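Local coordinates for protein cysteine protease-like virA (Shigella flexneri, PDB 3EB8) that promotes bacterial entry into host epithelial cells and later spreading within and between them, as a secreted effector of the EspG/VirA family, at residues C211-T214 against E215-L218; S221-D225 against P226-S230. All coordinates share one frame; numbering follows the deposited sequence.

The contacts follow two consecutive helices and the bend between them, with their centres about 16 Å apart and no touch between them beyond chain continuity. Contact 1 stays within helix 210-221, at the surface, and its bonds are those of ordinary helical turns plus one from a threonine hydroxyl, while long polar side chains merely lie against one another. Contact 2 takes over where that helix stops: residues 222-225 turn the chain into helix 226-234, in a largely buried setting of phenylalanine, leucine and isoleucine, with one aspartate capping the new helix. Both fall in the region assigned to tubulin binding.

Contact 1. Residues C211-T214 against E215-L218; sequences CFQT and EKLL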
ATOM      1  N   CYS A 211      13.434   7.865  22.661  1.00 72.49           N
ATOM      2  CA  CYS A 211      12.768   7.442  21.420  1.00 69.28           C
ATOM      3  C   CYS A 211      13.275   8.195  20.189  1.00 67.03           C
ATOM      4  O   CYS A 211      13.548   7.571  19.183  1.00 64.88           O
ATOM      5  CB  CYS A 211      11.236   7.497  21.516  1.00 69.09           C
ATOM      6  SG  CYS A 211      10.550   9.092  22.015  1.00123.03           S
ATOM      7  N   PHE A 212      13.414   9.518  20.278  1.00 67.76           N
ATOM      8  CA  PHE A 212      13.956  10.302  19.166  1.00 66.09           C
ATOM      9  C   PHE A 212      15.405   9.946  18.903  1.00 66.13           C
ATOM     10  O   PHE A 212      15.824   9.890  17.756  1.00 64.17           O
ATOM     11  CB  PHE A 212      13.814  11.799  19.415  1.00 75.79           C
ATOM     12  CG  PHE A 212      12.408  12.276  19.320  1.00 93.74           C
ATOM     13  CD1 PHE A 212      11.719  12.683  20.452  1.00112.70           C
ATOM     14  CD2 PHE A 212      11.755  12.279  18.097  1.00 92.31           C
ATOM     15  CE1 PHE A 212      10.408  13.117  20.362  1.00119.08           C
ATOM     16  CE2 PHE A 212      10.450  12.707  17.994  1.00 99.35           C
ATOM     17  CZ  PHE A 212       9.773  13.130  19.128  1.00111.49           C
ATOM     18  N   GLN A 213      16.151   9.682  19.970  1.00 68.64           N
ATOM     19  CA  GLN A 213      17.536   9.275  19.832  1.00 69.20           C
ATOM     20  C   GLN A 213      17.608   7.927  19.110  1.00 70.89           C
ATOM     21  O   GLN A 213      18.435   7.734  18.210  1.00 66.14           O
ATOM     22  CB  GLN A 213      18.223   9.225  21.196  1.00 72.73           C
ATOM     23  CG  GLN A 213      19.723   9.408  21.129  1.00 99.13           C
ATOM     24  CD  GLN A 213      20.150  10.688  20.441  1.00109.07           C
ATOM     25  OE1 GLN A 213      21.094  10.691  19.641  1.00108.93           O
ATOM     26  NE2 GLN A 213      19.461  11.784  20.744  1.00102.99           N
ATOM     27  N   THR A 214      16.718   7.005  19.473  1.00 67.11           N
ATOM     28  CA  THR A 214      16.665   5.731  18.770  1.00 65.39           C
ATOM     29  C   THR A 214      16.283   5.919  17.295  1.00 62.29           C
ATOM     30  O   THR A 214      16.905   5.340  16.405  1.00 62.95           O
ATOM     31  CB  THR A 214      15.734   4.690  19.460  1.00 66.07           C
ATOM     32  OG1 THR A 214      14.370   4.946  19.120  1.00 90.96           O
ATOM     33  CG2 THR A 214      15.882   4.749  20.952  1.00 69.41           C
ATOM     34  N   GLU A 215      15.274   6.735  17.023  1.00 61.37           N
ATOM     35  CA  GLU A 215      14.925   7.018  15.637  1.00 58.87           C
ATOM     36  C   GLU A 215      16.102   7.634  14.857  1.00 58.95           C
ATOM     37  O   GLU A 215      16.326   7.294  13.691  1.00 56.71           O
ATOM     38  CB  GLU A 215      13.706   7.941  15.546  1.00 58.51           C
ATOM     39  CG  GLU A 215      12.423   7.383  16.121  1.00 58.87           C
ATOM     40  CD  GLU A 215      11.239   8.334  15.925  1.00 66.10           C
ATOM     41  OE1 GLU A 215      10.934   8.686  14.769  1.00 66.81           O
ATOM     42  OE2 GLU A 215      10.615   8.739  16.925  1.00 88.88           O
ATOM     43  N   LYS A 216      16.830   8.554  15.479  1.00 60.26           N
ATOM     44  CA  LYS A 216      17.908   9.231  14.778  1.00 60.22           C
ATOM     45  C   LYS A 216      18.913   8.188  14.320  1.00 59.89           C
ATOM     46  O   LYS A 216      19.424   8.240  13.195  1.00 58.69           O
ATOM     47  CB  LYS A 216      18.598  10.251  15.688  1.00 62.75           C
ATOM     48  CG  LYS A 216      17.748  11.441  16.057  1.00 64.10           C
ATOM     49  CD  LYS A 216      18.616  12.611  16.500  1.00 69.56           C
ATOM     50  CE  LYS A 216      19.801  12.144  17.330  1.00 76.86           C
ATOM     51  NZ  LYS A 216      20.743  13.254  17.666  1.00 81.64           N
ATOM     52  N   LEU A 217      19.175   7.238  15.215  1.00 61.24           N
ATOM     53  CA  LEU A 217      20.165   6.195  15.009  1.00 61.58           C
ATOM     54  C   LEU A 217      19.691   5.278  13.904  1.00 59.15           C
ATOM     55  O   LEU A 217      20.435   4.950  12.983  1.00 58.44           O
ATOM     56  CB  LEU A 217      20.309   5.379  16.284  1.00 63.80           C
ATOM     57  CG  LEU A 217      21.726   5.019  16.678  1.00 82.71           C
ATOM     58  CD1 LEU A 217      22.425   6.278  17.210  1.00 80.93           C
ATOM     59  CD2 LEU A 217      21.671   3.920  17.720  1.00 84.71           C
ATOM     60  N   LEU A 218      18.434   4.874  14.020  1.00 58.14           N
ATOM     61  CA  LEU A 218      17.801   3.989  13.067  1.00 56.09           C
ATOM     62  C   LEU A 218      17.892   4.571  11.660  1.00 61.29           C
ATOM     63  O   LEU A 218      18.379   3.918  10.731  1.00 55.68           O
ATOM     64  CB  LEU A 218      16.341   3.784  13.465  1.00 55.65           C
ATOM     65  CG  LEU A 218      15.484   2.874  12.593  1.00 57.51           C
ATOM     66  CD1 LEU A 218      16.204   1.553  12.407  1.00 57.24           C
ATOM     67  CD2 LEU A 218      14.115   2.666  13.241  1.00 58.61           C
TER
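Cys211 and Glu215 are joined by the i to i+4 bond of an alpha helix, Glu215 N giving its hydrogen to Cys211 O at 2.9 Å, and the same step repeats from Phe212 to Lys216, from Gln213 to Leu217 and from Thr214 to Leu218. Together they make the first two turns of helix 210-221, whose two flanks are quite different. The tighter one carries Phe212, Glu215 and Lys216, all three of which also touch Phe205 in the preceding loop. There the Glu215 carboxylate runs alongside the phenyl ring, pointing the same way, its OE2 3.9 Å from Phe212 CD2 and the two planes 24° apart; Glu215 further rests on Ile163 of strand 163-164. Nearby, Gln213 kinks at its second torsion (56°) and brings its amide across the end of the Lys216 chain at a slant, with OE1 3.0 Å from Lys216 CE. The lysine's ammonium nitrogen has its hydrogen bond elsewhere, to Asn202 OD1, which ties this flank to helix 194-204. Cys211, Thr214 and Leu217 belong to the looser, exposed flank, where the Leu217 side chain does little across the turn beyond setting its CB 3.4 Å from Thr214 O. Thr214 instead folds back on its own helix. Its hydroxyl sits between backbone N and carbonyl carbon (chi1 81°), and from there Thr214 OG1 donates to Cys211 O at 2.8 Å, approaching from the same face of that carbonyl as Glu215 N.

Contact 2. Residues S221-D225 against P226-S230; sequences SLFQD and PAFIS
Pro226 meets the preceding loop through its ring, CD lying 3.3 Å from the backbone O of Gln224. It begins the helix, and having no N-H it needs no acceptor at this first position. Ala227 is the next residue and the one that is capped: its N donates to Asp225 OD1 at 2.9 Å, coming from above the carboxylate, 48° out of the plane. The aspartate reaches there because its CG is anti to its own backbone N (chi1 -178°), which swings the carboxylate over the start of the helix; OD2 is hydrogen-bonded in turn to Tyr300 OH, so both oxygens are engaged and the group's rotation is probably well fixed. Phe228 N makes only a weak bond to Asp225 O, but its side chain carries most of the apolar contact. Leu222 CB sits over one face of the Phe228 ring as a CH-pi contact, 4.1 Å from the centroid. Beside it lies the Phe223 ring, nearly parallel (24° between planes) yet slid so far that the two barely overlap: CD1 of Phe223 is 3.6 Å from CE2 of Phe228. Tyr300 adds an edge-to-face contact to Phe228. Ile229 N closes the first helical turn on Asp225 O at 3.0 Å, while its CD1 reaches 3.8 Å from Phe223 O and its side chain shares Leu173 of helix 167-176 with Phe223. Ser230 continues inside the helix, its N and OG both donating to Pro226 O, from opposite faces of that carbonyl. The whole is a bend from one helix into the next, with aspartate as N-cap and proline as the first helical residue.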
ATOM      1  N   SER A 221      21.419   4.784   9.998  1.00 56.33           N
ATOM      2  CA  SER A 221      21.869   3.527   9.422  1.00 55.16           C
ATOM      3  C   SER A 221      21.169   3.276   8.092  1.00 52.97           C
ATOM      4  O   SER A 221      21.817   3.160   7.060  1.00 52.67           O
ATOM      5  CB  SER A 221      21.632   2.375  10.402  1.00 62.43           C
ATOM      6  OG  SER A 221      21.654   1.127   9.735  1.00 67.45           O
ATOM      7  N   LEU A 222      19.844   3.195   8.105  1.00 51.68           N
ATOM      8  CA  LEU A 222      19.111   3.255   6.846  1.00 49.93           C
ATOM      9  C   LEU A 222      19.583   4.591   6.315  1.00 60.50           C
ATOM     10  O   LEU A 222      20.229   5.335   7.039  1.00 89.62           O
ATOM     11  CB  LEU A 222      17.613   3.300   7.086  1.00 49.04           C
ATOM     12  CG  LEU A 222      16.950   2.309   8.037  1.00 52.57           C
ATOM     13  CD1 LEU A 222      15.511   2.752   8.355  1.00 48.92           C
ATOM     14  CD2 LEU A 222      16.973   0.923   7.437  1.00 48.84           C
ATOM     15  N   PHE A 223      19.288   4.912   5.077  1.00 49.12           N
ATOM     16  CA  PHE A 223      19.696   6.212   4.518  1.00 56.17           C
ATOM     17  C   PHE A 223      21.110   6.131   3.955  1.00 50.48           C
ATOM     18  O   PHE A 223      21.440   6.807   2.985  1.00 57.17           O
ATOM     19  CB  PHE A 223      19.623   7.356   5.545  1.00 50.56           C
ATOM     20  CG  PHE A 223      18.228   7.906   5.777  1.00 54.96           C
ATOM     21  CD1 PHE A 223      17.107   7.085   5.715  1.00 48.78           C
ATOM     22  CD2 PHE A 223      18.044   9.246   6.105  1.00 52.93           C
ATOM     23  CE1 PHE A 223      15.841   7.596   5.952  1.00 48.51           C
ATOM     24  CE2 PHE A 223      16.764   9.768   6.338  1.00 50.40           C
ATOM     25  CZ  PHE A 223      15.669   8.935   6.261  1.00 49.82           C
ATOM     26  N   GLN A 224      21.942   5.317   4.595  1.00 51.40           N
ATOM     27  CA  GLN A 224      23.220   4.932   4.028  1.00 52.40           C
ATOM     28  C   GLN A 224      23.114   3.551   3.384  1.00 51.61           C
ATOM     29  O   GLN A 224      24.067   3.064   2.796  1.00 52.40           O
ATOM     30  CB  GLN A 224      24.310   4.904   5.102  1.00 54.42           C
ATOM     31  CG  GLN A 224      24.568   6.255   5.745  1.00 58.26           C
ATOM     32  CD  GLN A 224      25.645   6.168   6.793  1.00 63.98           C
ATOM     33  OE1 GLN A 224      25.359   6.080   7.996  1.00 58.64           O
ATOM     34  NE2 GLN A 224      26.899   6.149   6.345  1.00 59.48           N
ATOM     35  N   ASP A 225      21.963   2.908   3.513  1.00 50.30           N
ATOM     36  CA  ASP A 225      21.802   1.606   2.906  1.00 51.77           C
ATOM     37  C   ASP A 225      21.186   1.768   1.509  1.00 48.57           C
ATOM     38  O   ASP A 225      20.026   2.133   1.377  1.00 47.53           O
ATOM     39  CB  ASP A 225      20.954   0.699   3.806  1.00 49.33           C
ATOM     40  CG  ASP A 225      20.784  -0.684   3.242  1.00 61.77           C
ATOM     41  OD1 ASP A 225      21.219  -0.934   2.094  1.00 55.60           O
ATOM     42  OD2 ASP A 225      20.210  -1.524   3.950  1.00 58.61           O
ATOM     43  N   PRO A 226      21.973   1.486   0.457  1.00 49.04           N
ATOM     44  CA  PRO A 226      21.480   1.680  -0.907  1.00 48.39           C
ATOM     45  C   PRO A 226      20.246   0.828  -1.171  1.00 47.22           C
ATOM     46  O   PRO A 226      19.401   1.199  -1.968  1.00 46.61           O
ATOM     47  CB  PRO A 226      22.643   1.221  -1.781  1.00 49.49           C
ATOM     48  CG  PRO A 226      23.836   1.236  -0.886  1.00 56.76           C
ATOM     49  CD  PRO A 226      23.315   0.887   0.475  1.00 50.48           C
ATOM     50  N   ALA A 227      20.123  -0.297  -0.495  1.00 47.16           N
ATOM     51  CA  ALA A 227      18.953  -1.116  -0.710  1.00 46.30           C
ATOM     52  C   ALA A 227      17.731  -0.391  -0.161  1.00 45.52           C
ATOM     53  O   ALA A 227      16.654  -0.458  -0.733  1.00 45.05           O
ATOM     54  CB  ALA A 227      19.112  -2.486  -0.063  1.00 46.70           C
ATOM     55  N   PHE A 228      17.916   0.321   0.946  1.00 45.80           N
ATOM     56  CA  PHE A 228      16.838   1.113   1.502  1.00 45.34           C
ATOM     57  C   PHE A 228      16.463   2.287   0.580  1.00 45.09           C
ATOM     58  O   PHE A 228      15.287   2.540   0.328  1.00 44.64           O
ATOM     59  CB  PHE A 228      17.160   1.631   2.907  1.00 46.01           C
ATOM     60  CG  PHE A 228      16.085   2.518   3.449  1.00 48.12           C
ATOM     61  CD1 PHE A 228      14.926   1.971   3.986  1.00 45.51           C
ATOM     62  CD2 PHE A 228      16.186   3.901   3.337  1.00 46.03           C
ATOM     63  CE1 PHE A 228      13.894   2.794   4.438  1.00 45.94           C
ATOM     64  CE2 PHE A 228      15.167   4.729   3.796  1.00 46.02           C
ATOM     65  CZ  PHE A 228      14.015   4.182   4.346  1.00 45.77           C
ATOM     66  N   ILE A 229      17.465   3.003   0.082  1.00 45.66           N
ATOM     67  CA  ILE A 229      17.191   4.097  -0.844  1.00 45.77           C
ATOM     68  C   ILE A 229      16.413   3.561  -2.042  1.00 45.37           C
ATOM     69  O   ILE A 229      15.449   4.167  -2.507  1.00 45.61           O
ATOM     70  CB  ILE A 229      18.492   4.761  -1.334  1.00 46.74           C
ATOM     71  CG1 ILE A 229      19.277   5.324  -0.142  1.00 47.47           C
ATOM     72  CG2 ILE A 229      18.184   5.833  -2.375  1.00 47.12           C
ATOM     73  CD1 ILE A 229      18.441   6.221   0.784  1.00 47.35           C
ATOM     74  N   SER A 230      16.836   2.392  -2.503  1.00 45.51           N
ATOM     75  CA  SER A 230      16.225   1.730  -3.636  1.00 45.25           C
ATOM     76  C   SER A 230      14.784   1.380  -3.320  1.00 51.50           C
ATOM     77  O   SER A 230      13.904   1.572  -4.159  1.00 44.82           O
ATOM     78  CB  SER A 230      17.025   0.470  -4.007  1.00 53.87           C
ATOM     79  OG  SER A 230      18.302   0.799  -4.537  1.00 46.40           O
TER